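Local structure of TssK (Serratia sp. FS14, 5Y0E) at residues A[44-58]-A[178-192]. The protein is a trimeric baseplate component of the bacterial type VI secretion system, probably coupling the baseplate to the membrane-spanning complex. Sequence-based numbering, arbitrary orientation.
Sequences GFLTLDLDQTLLRQG and NSLRLDTAQIPPMLN
A single parallel beta bridge between Phe-45 and Met-190 ties the outer strand of a three-stranded antiparallel sheet to the loop that follows strand 180-182, the edge of a second sheet, a worked example of a minimal backbone link completed by apolar packing. Phe-45 N donates to Pro-189 O (2.8 Å), and Leu-191 N donates to Phe-45 O, at 2.5 Å so short that the exact length is doubtful. The backbones of Gly-44 and Leu-46 pair instead with Ile-68 and Ser-66 of strand 62-68.

With CG anti to the carbonyl carbon (chi1 -70°), the Phe-45 ring turns toward the prolines and CD2 meets Pro-188 CB at 4.0 Å, the two side chains at roughly right angles, while Leu-48 CD2 sits over the ring centre and also touches Pro-188 CG at 3.8 Å. The bent Met-190 chain curls back to bring SD to Phe-45 CB (3.8 Å). A water bridges Asn-192 ND2 and Leu-46 O; Asn-192 is held further by Asp-255 and Leu-257, and a second subunit packs on Leu-46 and Leu-191.

Between the ends the 183-186 turn bows away from the strand, and the segments meet again in a leucine cluster. Leu-182 CD1 lies 3.8 Å from Leu-55 CD1 and faces Leu-50 CD1 tip to tip; Ile-60 of strand 59-60 also touches Leu-182. Leu-180 crosses Leu-55 and lays CD1 against Gly-58 C at 3.5 Å. Its amide donates to Leu-55 O (3.1 Å), a bond bent to 142° at the hydrogen.

Strand 44-50 and the turn after it thus meet strand 180-182 and its following loop through one bridge and a leucine cluster, joining two sheets, consistent with the N-terminal beta domain of TssK, which resembles the shoulder of phage receptor-binding proteins.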
ATOM      1  N   GLY A  44      13.154  14.651   6.537  1.00 38.98           N
ATOM      2  CA  GLY A  44      13.269  13.696   7.611  1.00 38.30           C
ATOM      3  C   GLY A  44      14.580  12.973   7.511  1.00 38.12           C
ATOM      4  O   GLY A  44      15.432  13.323   6.709  1.00 41.80           O
ATOM      5  N   PHE A  45      14.732  11.935   8.314  1.00 37.03           N
ATOM      6  CA  PHE A  45      15.930  11.111   8.322  1.00 37.69           C
ATOM      7  C   PHE A  45      15.729   9.860   7.496  1.00 36.58           C
ATOM      8  O   PHE A  45      14.679   9.225   7.555  1.00 37.51           O
ATOM      9  CB  PHE A  45      16.327  10.691   9.740  1.00 37.26           C
ATOM     10  CG  PHE A  45      16.841  11.802  10.553  1.00 37.58           C
ATOM     11  CD1 PHE A  45      18.157  12.186  10.455  1.00 39.73           C
ATOM     12  CD2 PHE A  45      16.011  12.492  11.395  1.00 38.08           C
ATOM     13  CE1 PHE A  45      18.630  13.229  11.176  1.00 38.81           C
ATOM     14  CE2 PHE A  45      16.483  13.541  12.124  1.00 39.02           C
ATOM     15  CZ  PHE A  45      17.798  13.911  12.010  1.00 40.62           C
ATOM     16  N   LEU A  46      16.753   9.519   6.731  1.00 39.84           N
ATOM     17  CA  LEU A  46      16.924   8.180   6.211  1.00 38.53           C
ATOM     18  C   LEU A  46      17.650   7.298   7.192  1.00 39.13           C
ATOM     19  O   LEU A  46      17.358   6.114   7.291  1.00 39.52           O
ATOM     20  CB  LEU A  46      17.729   8.207   4.922  1.00 40.20           C
ATOM     21  CG  LEU A  46      16.989   8.722   3.725  1.00 40.97           C
ATOM     22  CD1 LEU A  46      18.012   9.148   2.748  1.00 43.13           C
ATOM     23  CD2 LEU A  46      16.146   7.599   3.189  1.00 38.81           C
ATOM     24  N   THR A  47      18.634   7.858   7.867  1.00 42.19           N
ATOM     25  CA  THR A  47      19.458   7.141   8.811  1.00 40.20           C
ATOM     26  C   THR A  47      19.756   8.070   9.972  1.00 42.03           C
ATOM     27  O   THR A  47      19.811   9.289   9.814  1.00 45.46           O
ATOM     28  CB  THR A  47      20.760   6.645   8.176  1.00 40.46           C
ATOM     29  OG1 THR A  47      21.452   7.733   7.560  1.00 42.84           O
ATOM     30  CG2 THR A  47      20.473   5.609   7.147  1.00 35.95           C
ATOM     31  N   LEU A  48      19.928   7.479  11.146  1.00 40.63           N
ATOM     32  CA  LEU A  48      20.143   8.247  12.365  1.00 42.99           C
ATOM     33  C   LEU A  48      20.822   7.321  13.348  1.00 48.15           C
ATOM     34  O   LEU A  48      20.252   6.296  13.712  1.00 53.04           O
ATOM     35  CB  LEU A  48      18.827   8.768  12.929  1.00 37.92           C
ATOM     36  CG  LEU A  48      18.894   9.720  14.097  1.00 37.32           C
ATOM     37  CD1 LEU A  48      20.001  10.688  13.873  1.00 44.57           C
ATOM     38  CD2 LEU A  48      17.627  10.468  14.189  1.00 38.83           C
ATOM     39  N   ASP A  49      22.041   7.654  13.752  1.00 49.66           N
ATOM     40  CA  ASP A  49      22.775   6.844  14.710  1.00 51.44           C
ATOM     41  C   ASP A  49      23.216   7.718  15.869  1.00 52.32           C
ATOM     42  O   ASP A  49      24.177   8.483  15.752  1.00 53.64           O
ATOM     43  CB  ASP A  49      23.973   6.161  14.076  1.00 50.87           C
ATOM     44  CG  ASP A  49      24.636   5.180  15.028  1.00 57.24           C
ATOM     45  OD1 ASP A  49      24.021   4.815  16.050  1.00 57.33           O
ATOM     46  OD2 ASP A  49      25.778   4.768  14.759  1.00 63.98           O
ATOM     47  N   LEU A  50      22.537   7.577  16.990  1.00 55.28           N
ATOM     48  CA  LEU A  50      22.903   8.318  18.178  1.00 55.25           C
ATOM     49  C   LEU A  50      24.023   7.598  18.918  1.00 56.97           C
ATOM     50  O   LEU A  50      24.029   6.371  19.026  1.00 57.79           O
ATOM     51  CB  LEU A  50      21.677   8.479  19.063  1.00 52.49           C
ATOM     52  CG  LEU A  50      21.714   9.595  20.072  1.00 52.10           C
ATOM     53  CD1 LEU A  50      20.328  10.138  20.194  1.00 48.19           C
ATOM     54  CD2 LEU A  50      22.198   9.039  21.389  1.00 63.54           C
ATOM     55  N   ASP A  51      24.987   8.359  19.413  1.00 55.87           N
ATOM     56  CA  ASP A  51      26.073   7.745  20.160  1.00 58.91           C
ATOM     57  C   ASP A  51      25.630   7.514  21.594  1.00 61.26           C
ATOM     58  O   ASP A  51      25.424   8.461  22.358  1.00 60.02           O
ATOM     59  CB  ASP A  51      27.333   8.593  20.129  1.00 61.76           C
ATOM     60  CG  ASP A  51      28.489   7.895  20.801  1.00 65.48           C
ATOM     61  OD1 ASP A  51      28.680   6.681  20.562  1.00 65.78           O
ATOM     62  OD2 ASP A  51      29.190   8.545  21.585  1.00 66.76           O
ATOM     63  N   GLN A  52      25.494   6.250  21.958  1.00 63.37           N
ATOM     64  CA  GLN A  52      25.020   5.907  23.286  1.00 63.05           C
ATOM     65  C   GLN A  52      26.097   6.139  24.332  1.00 66.73           C
ATOM     66  O   GLN A  52      25.799   6.570  25.451  1.00 67.79           O
ATOM     67  CB  GLN A  52      24.567   4.455  23.293  1.00 63.46           C
ATOM     68  CG  GLN A  52      23.374   4.217  22.423  1.00 64.59           C
ATOM     69  CD  GLN A  52      22.107   4.681  23.094  1.00 69.60           C
ATOM     70  OE1 GLN A  52      21.984   4.624  24.320  1.00 66.00           O
ATOM     71  NE2 GLN A  52      21.153   5.155  22.295  1.00 69.97           N
ATOM     72  N   THR A  53      27.349   5.851  23.975  1.00 65.49           N
ATOM     73  CA  THR A  53      28.454   6.020  24.908  1.00 63.82           C
ATOM     74  C   THR A  53      28.510   7.442  25.448  1.00 62.97           C
ATOM     75  O   THR A  53      28.722   7.647  26.642  1.00 66.93           O
ATOM     76  CB  THR A  53      29.765   5.653  24.222  1.00 65.38           C
ATOM     77  OG1 THR A  53      30.196   6.752  23.417  1.00 70.81           O
ATOM     78  CG2 THR A  53      29.571   4.457  23.318  1.00 67.75           C
ATOM     79  N   LEU A  54      28.307   8.436  24.596  1.00 60.77           N
ATOM     80  CA  LEU A  54      28.332   9.803  25.090  1.00 60.89           C
ATOM     81  C   LEU A  54      27.070  10.191  25.832  1.00 62.65           C
ATOM     82  O   LEU A  54      27.045  11.252  26.459  1.00 65.14           O
ATOM     83  CB  LEU A  54      28.552  10.788  23.949  1.00 62.88           C
ATOM     84  CG  LEU A  54      29.907  11.493  23.953  1.00 62.14           C
ATOM     85  CD1 LEU A  54      31.009  10.533  23.606  1.00 63.17           C
ATOM     86  CD2 LEU A  54      29.895  12.647  22.982  1.00 61.34           C
ATOM     87  N   LEU A  55      26.019   9.382  25.764  1.00 63.88           N
ATOM     88  CA  LEU A  55      24.837   9.692  26.550  1.00 60.94           C
ATOM     89  C   LEU A  55      25.181   9.783  28.013  1.00 64.49           C
ATOM     90  O   LEU A  55      24.522  10.499  28.769  1.00 65.90           O
ATOM     91  CB  LEU A  55      23.774   8.633  26.347  1.00 59.77           C
ATOM     92  CG  LEU A  55      22.952   8.892  25.112  1.00 58.83           C
ATOM     93  CD1 LEU A  55      21.982   7.777  24.961  1.00 61.09           C
ATOM     94  CD2 LEU A  55      22.249  10.204  25.278  1.00 56.34           C
ATOM     95  N   ARG A  56      26.223   9.084  28.419  1.00 66.86           N
ATOM     96  CA  ARG A  56      26.586   8.982  29.815  1.00 66.08           C
ATOM     97  C   ARG A  56      27.296  10.209  30.328  1.00 66.70           C
ATOM     98  O   ARG A  56      27.758  10.201  31.467  1.00 72.90           O
ATOM     99  CB  ARG A  56      27.460   7.761  30.011  1.00 67.29           C
ATOM    100  CG  ARG A  56      27.014   6.644  29.111  1.00 72.06           C
ATOM    101  CD  ARG A  56      27.610   5.330  29.504  1.00 73.08           C
ATOM    102  NE  ARG A  56      29.050   5.309  29.325  1.00 74.49           N
ATOM    103  CZ  ARG A  56      29.724   4.238  28.915  1.00 84.40           C
ATOM    104  NH1 ARG A  56      29.072   3.118  28.632  1.00 84.42           N
ATOM    105  NH2 ARG A  56      31.045   4.286  28.776  1.00 84.50           N
ATOM    106  N   GLN A  57      27.396  11.264  29.542  1.00 64.84           N
ATOM    107  CA  GLN A  57      28.043  12.471  30.032  1.00 61.86           C
ATOM    108  C   GLN A  57      27.176  13.694  29.797  1.00 64.38           C
ATOM    109  O   GLN A  57      27.683  14.811  29.714  1.00 66.86           O
ATOM    110  CB  GLN A  57      29.407  12.654  29.386  1.00 67.47           C
ATOM    111  CG  GLN A  57      30.023  11.359  28.945  1.00 67.18           C
ATOM    112  CD  GLN A  57      31.276  11.577  28.114  1.00 74.38           C
ATOM    113  OE1 GLN A  57      31.618  12.712  27.785  1.00 80.56           O
ATOM    114  NE2 GLN A  57      31.956  10.489  27.751  1.00 69.57           N
ATOM    115  N   GLY A  58      25.869  13.501  29.690  1.00 64.14           N
ATOM    116  CA  GLY A  58      25.015  14.635  29.458  1.00 63.86           C
ATOM    117  C   GLY A  58      25.146  15.208  28.081  1.00 62.07           C
ATOM    118  O   GLY A  58      24.824  16.374  27.872  1.00 62.20           O
ATOM    119  N   ASN A 178      25.114  12.289  35.817  1.00 70.48           N
ATOM    120  CA  ASN A 178      25.133  13.107  34.610  1.00 72.06           C
ATOM    121  C   ASN A 178      24.766  12.341  33.337  1.00 70.52           C
ATOM    122  O   ASN A 178      24.697  12.952  32.275  1.00 68.99           O
ATOM    123  CB  ASN A 178      26.487  13.798  34.409  1.00 71.28           C
ATOM    124  CG  ASN A 178      26.608  15.054  35.216  1.00 77.24           C
ATOM    125  OD1 ASN A 178      25.735  15.369  36.022  1.00 77.86           O
ATOM    126  ND2 ASN A 178      27.694  15.784  35.017  1.00 78.74           N
ATOM    127  N   SER A 179      24.520  11.039  33.403  1.00 68.86           N
ATOM    128  CA  SER A 179      24.014  10.336  32.240  1.00 65.57           C
ATOM    129  C   SER A 179      22.578  10.750  31.962  1.00 67.32           C
ATOM    130  O   SER A 179      21.865  11.245  32.836  1.00 67.63           O
ATOM    131  CB  SER A 179      24.076   8.833  32.447  1.00 68.46           C
ATOM    132  OG  SER A 179      22.924   8.396  33.130  1.00 70.24           O
ATOM    133  N   LEU A 180      22.156  10.537  30.724  1.00 66.53           N
ATOM    134  CA  LEU A 180      20.830  10.926  30.278  1.00 65.89           C
ATOM    135  C   LEU A 180      20.003   9.705  29.934  1.00 62.58           C
ATOM    136  O   LEU A 180      20.514   8.745  29.362  1.00 59.75           O
ATOM    137  CB  LEU A 180      20.903  11.832  29.066  1.00 61.96           C
ATOM    138  CG  LEU A 180      21.795  13.072  29.146  1.00 62.28           C
ATOM    139  CD1 LEU A 180      22.153  13.498  27.754  1.00 62.69           C
ATOM    140  CD2 LEU A 180      21.113  14.187  29.877  1.00 61.32           C
ATOM    141  N   ARG A 181      18.733   9.739  30.315  1.00 63.58           N
ATOM    142  CA  ARG A 181      17.756   8.760  29.874  1.00 62.87           C
ATOM    143  C   ARG A 181      16.860   9.421  28.839  1.00 59.75           C
ATOM    144  O   ARG A 181      16.351  10.524  29.062  1.00 58.17           O
ATOM    145  CB  ARG A 181      16.918   8.226  31.034  1.00 66.61           C
ATOM    146  CG  ARG A 181      15.926   7.148  30.631  1.00 64.28           C
ATOM    147  CD  ARG A 181      15.223   6.564  31.846  1.00 70.91           C
ATOM    148  NE  ARG A 181      14.670   7.614  32.689  1.00 71.26           N
ATOM    149  CZ  ARG A 181      13.400   7.993  32.672  1.00 71.71           C
ATOM    150  NH1 ARG A 181      12.536   7.394  31.863  1.00 68.01           N
ATOM    151  NH2 ARG A 181      12.993   8.974  33.470  1.00 68.63           N
ATOM    152  N   LEU A 182      16.688   8.758  27.705  1.00 56.96           N
ATOM    153  CA  LEU A 182      15.938   9.313  26.595  1.00 54.50           C
ATOM    154  C   LEU A 182      14.574   8.656  26.484  1.00 54.34           C
ATOM    155  O   LEU A 182      14.395   7.493  26.842  1.00 54.87           O
ATOM    156  CB  LEU A 182      16.695   9.131  25.285  1.00 52.16           C
ATOM    157  CG  LEU A 182      18.037   9.835  25.211  1.00 50.24           C
ATOM    158  CD1 LEU A 182      18.742   9.438  23.935  1.00 51.61           C
ATOM    159  CD2 LEU A 182      17.831  11.305  25.270  1.00 50.42           C
ATOM    160  N   ASP A 183      13.618   9.410  25.977  1.00 49.63           N
ATOM    161  CA  ASP A 183      12.304   8.858  25.680  1.00 47.89           C
ATOM    162  C   ASP A 183      12.398   8.021  24.412  1.00 50.01           C
ATOM    163  O   ASP A 183      12.208   8.512  23.308  1.00 53.01           O
ATOM    164  CB  ASP A 183      11.280   9.967  25.535  1.00 47.51           C
ATOM    165  CG  ASP A 183       9.921   9.440  25.218  1.00 52.29           C
ATOM    166  OD1 ASP A 183       9.740   8.206  25.207  1.00 51.44           O
ATOM    167  OD2 ASP A 183       9.024  10.256  24.972  1.00 56.76           O
ATOM    168  N   THR A 184      12.655   6.728  24.575  1.00 46.92           N
ATOM    169  CA  THR A 184      12.766   5.833  23.438  1.00 46.79           C
ATOM    170  C   THR A 184      11.477   5.680  22.646  1.00 51.60           C
ATOM    171  O   THR A 184      11.490   5.013  21.614  1.00 50.79           O
ATOM    172  CB  THR A 184      13.214   4.452  23.893  1.00 45.61           C
ATOM    173  OG1 THR A 184      12.342   4.008  24.929  1.00 52.25           O
ATOM    174  CG2 THR A 184      14.620   4.504  24.394  1.00 47.01           C
ATOM    175  N   ALA A 185      10.365   6.232  23.079  1.00 49.99           N
ATOM    176  CA  ALA A 185       9.159   6.052  22.297  1.00 49.44           C
ATOM    177  C   ALA A 185       9.022   7.076  21.195  1.00 51.21           C
ATOM    178  O   ALA A 185       8.243   6.857  20.268  1.00 51.12           O
ATOM    179  CB  ALA A 185       7.921   6.111  23.190  1.00 49.64           C
ATOM    180  N   GLN A 186       9.741   8.187  21.273  1.00 50.37           N
ATOM    181  CA  GLN A 186       9.598   9.225  20.271  1.00 49.14           C
ATOM    182  C   GLN A 186      10.289   8.808  18.984  1.00 49.38           C
ATOM    183  O   GLN A 186      11.355   8.192  19.003  1.00 48.73           O
ATOM    184  CB  GLN A 186      10.151  10.546  20.779  1.00 49.14           C
ATOM    185  CG  GLN A 186       9.361  11.096  21.950  1.00 59.36           C
ATOM    186  CD  GLN A 186       7.861  10.821  21.853  1.00 63.66           C
ATOM    187  OE1 GLN A 186       7.128  11.551  21.189  1.00 66.32           O
ATOM    188  NE2 GLN A 186       7.399   9.773  22.538  1.00 57.58           N
ATOM    189  N   ILE A 187       9.642   9.107  17.867  1.00 44.79           N
ATOM    190  CA  ILE A 187      10.103   8.707  16.550  1.00 43.02           C
ATOM    191  C   ILE A 187      10.433   9.966  15.766  1.00 43.45           C
ATOM    192  O   ILE A 187       9.569  10.818  15.578  1.00 42.79           O
ATOM    193  CB  ILE A 187       9.055   7.871  15.800  1.00 43.27           C
ATOM    194  CG1 ILE A 187       8.781   6.587  16.560  1.00 41.15           C
ATOM    195  CG2 ILE A 187       9.531   7.581  14.407  1.00 43.37           C
ATOM    196  CD1 ILE A 187       7.493   5.947  16.192  1.00 39.87           C
ATOM    197  N   PRO A 188      11.649  10.115  15.278  1.00 40.32           N
ATOM    198  CA  PRO A 188      11.988  11.272  14.452  1.00 39.31           C
ATOM    199  C   PRO A 188      11.204  11.263  13.154  1.00 44.20           C
ATOM    200  O   PRO A 188      10.709  10.214  12.722  1.00 44.99           O
ATOM    201  CB  PRO A 188      13.486  11.088  14.190  1.00 36.64           C
ATOM    202  CG  PRO A 188      13.939  10.108  15.188  1.00 39.24           C
ATOM    203  CD  PRO A 188      12.789   9.226  15.501  1.00 38.79           C
ATOM    204  N   PRO A 189      11.047  12.410  12.506  1.00 43.36           N
ATOM    205  CA  PRO A 189      10.524  12.401  11.137  1.00 39.89           C
ATOM    206  C   PRO A 189      11.436  11.563  10.261  1.00 40.25           C
ATOM    207  O   PRO A 189      12.630  11.814  10.167  1.00 42.59           O
ATOM    208  CB  PRO A 189      10.540  13.878  10.750  1.00 39.67           C
ATOM    209  CG  PRO A 189      11.548  14.488  11.644  1.00 38.76           C
ATOM    210  CD  PRO A 189      11.416  13.761  12.934  1.00 39.83           C
ATOM    211  N   MET A 190      10.871  10.527   9.667  1.00 39.12           N
ATOM    212  CA  MET A 190      11.634   9.476   9.023  1.00 40.52           C
ATOM    213  C   MET A 190      11.275   9.404   7.556  1.00 41.56           C
ATOM    214  O   MET A 190      10.104   9.493   7.195  1.00 40.86           O
ATOM    215  CB  MET A 190      11.372   8.127   9.660  1.00 41.61           C
ATOM    216  CG  MET A 190      11.942   7.964  11.045  1.00 41.33           C
ATOM    217  SD  MET A 190      13.661   8.370  11.146  1.00 46.34           S
ATOM    218  CE  MET A 190      14.347   6.966  10.327  1.00 36.07           C
ATOM    219  N   LEU A 191      12.282   9.261   6.706  1.00 37.71           N
ATOM    220  CA  LEU A 191      12.006   9.031   5.300  1.00 38.93           C
ATOM    221  C   LEU A 191      11.974   7.563   4.945  1.00 39.36           C
ATOM    222  O   LEU A 191      11.389   7.208   3.933  1.00 40.56           O
ATOM    223  CB  LEU A 191      13.027   9.747   4.416  1.00 37.74           C
ATOM    224  CG  LEU A 191      12.761  11.239   4.421  1.00 39.71           C
ATOM    225  CD1 LEU A 191      13.770  11.978   3.612  1.00 40.33           C
ATOM    226  CD2 LEU A 191      11.378  11.535   3.935  1.00 41.38           C
ATOM    227  N   ASN A 192      12.554   6.701   5.758  1.00 37.73           N
ATOM    228  CA  ASN A 192      12.459   5.274   5.541  1.00 34.93           C
ATOM    229  C   ASN A 192      12.085   4.606   6.852  1.00 37.31           C
ATOM    230  O   ASN A 192      12.798   4.739   7.842  1.00 37.49           O
ATOM    231  CB  ASN A 192      13.774   4.732   5.012  1.00 37.33           C
ATOM    232  CG  ASN A 192      13.702   3.276   4.672  1.00 40.08           C
ATOM    233  OD1 ASN A 192      12.643   2.713   4.566  1.00 40.76           O
ATOM    234  ND2 ASN A 192      14.840   2.661   4.517  1.00 41.16           N
TER
HETATM  235  O   HOH W   1      17.441   3.884   5.005  1.00 49.25           O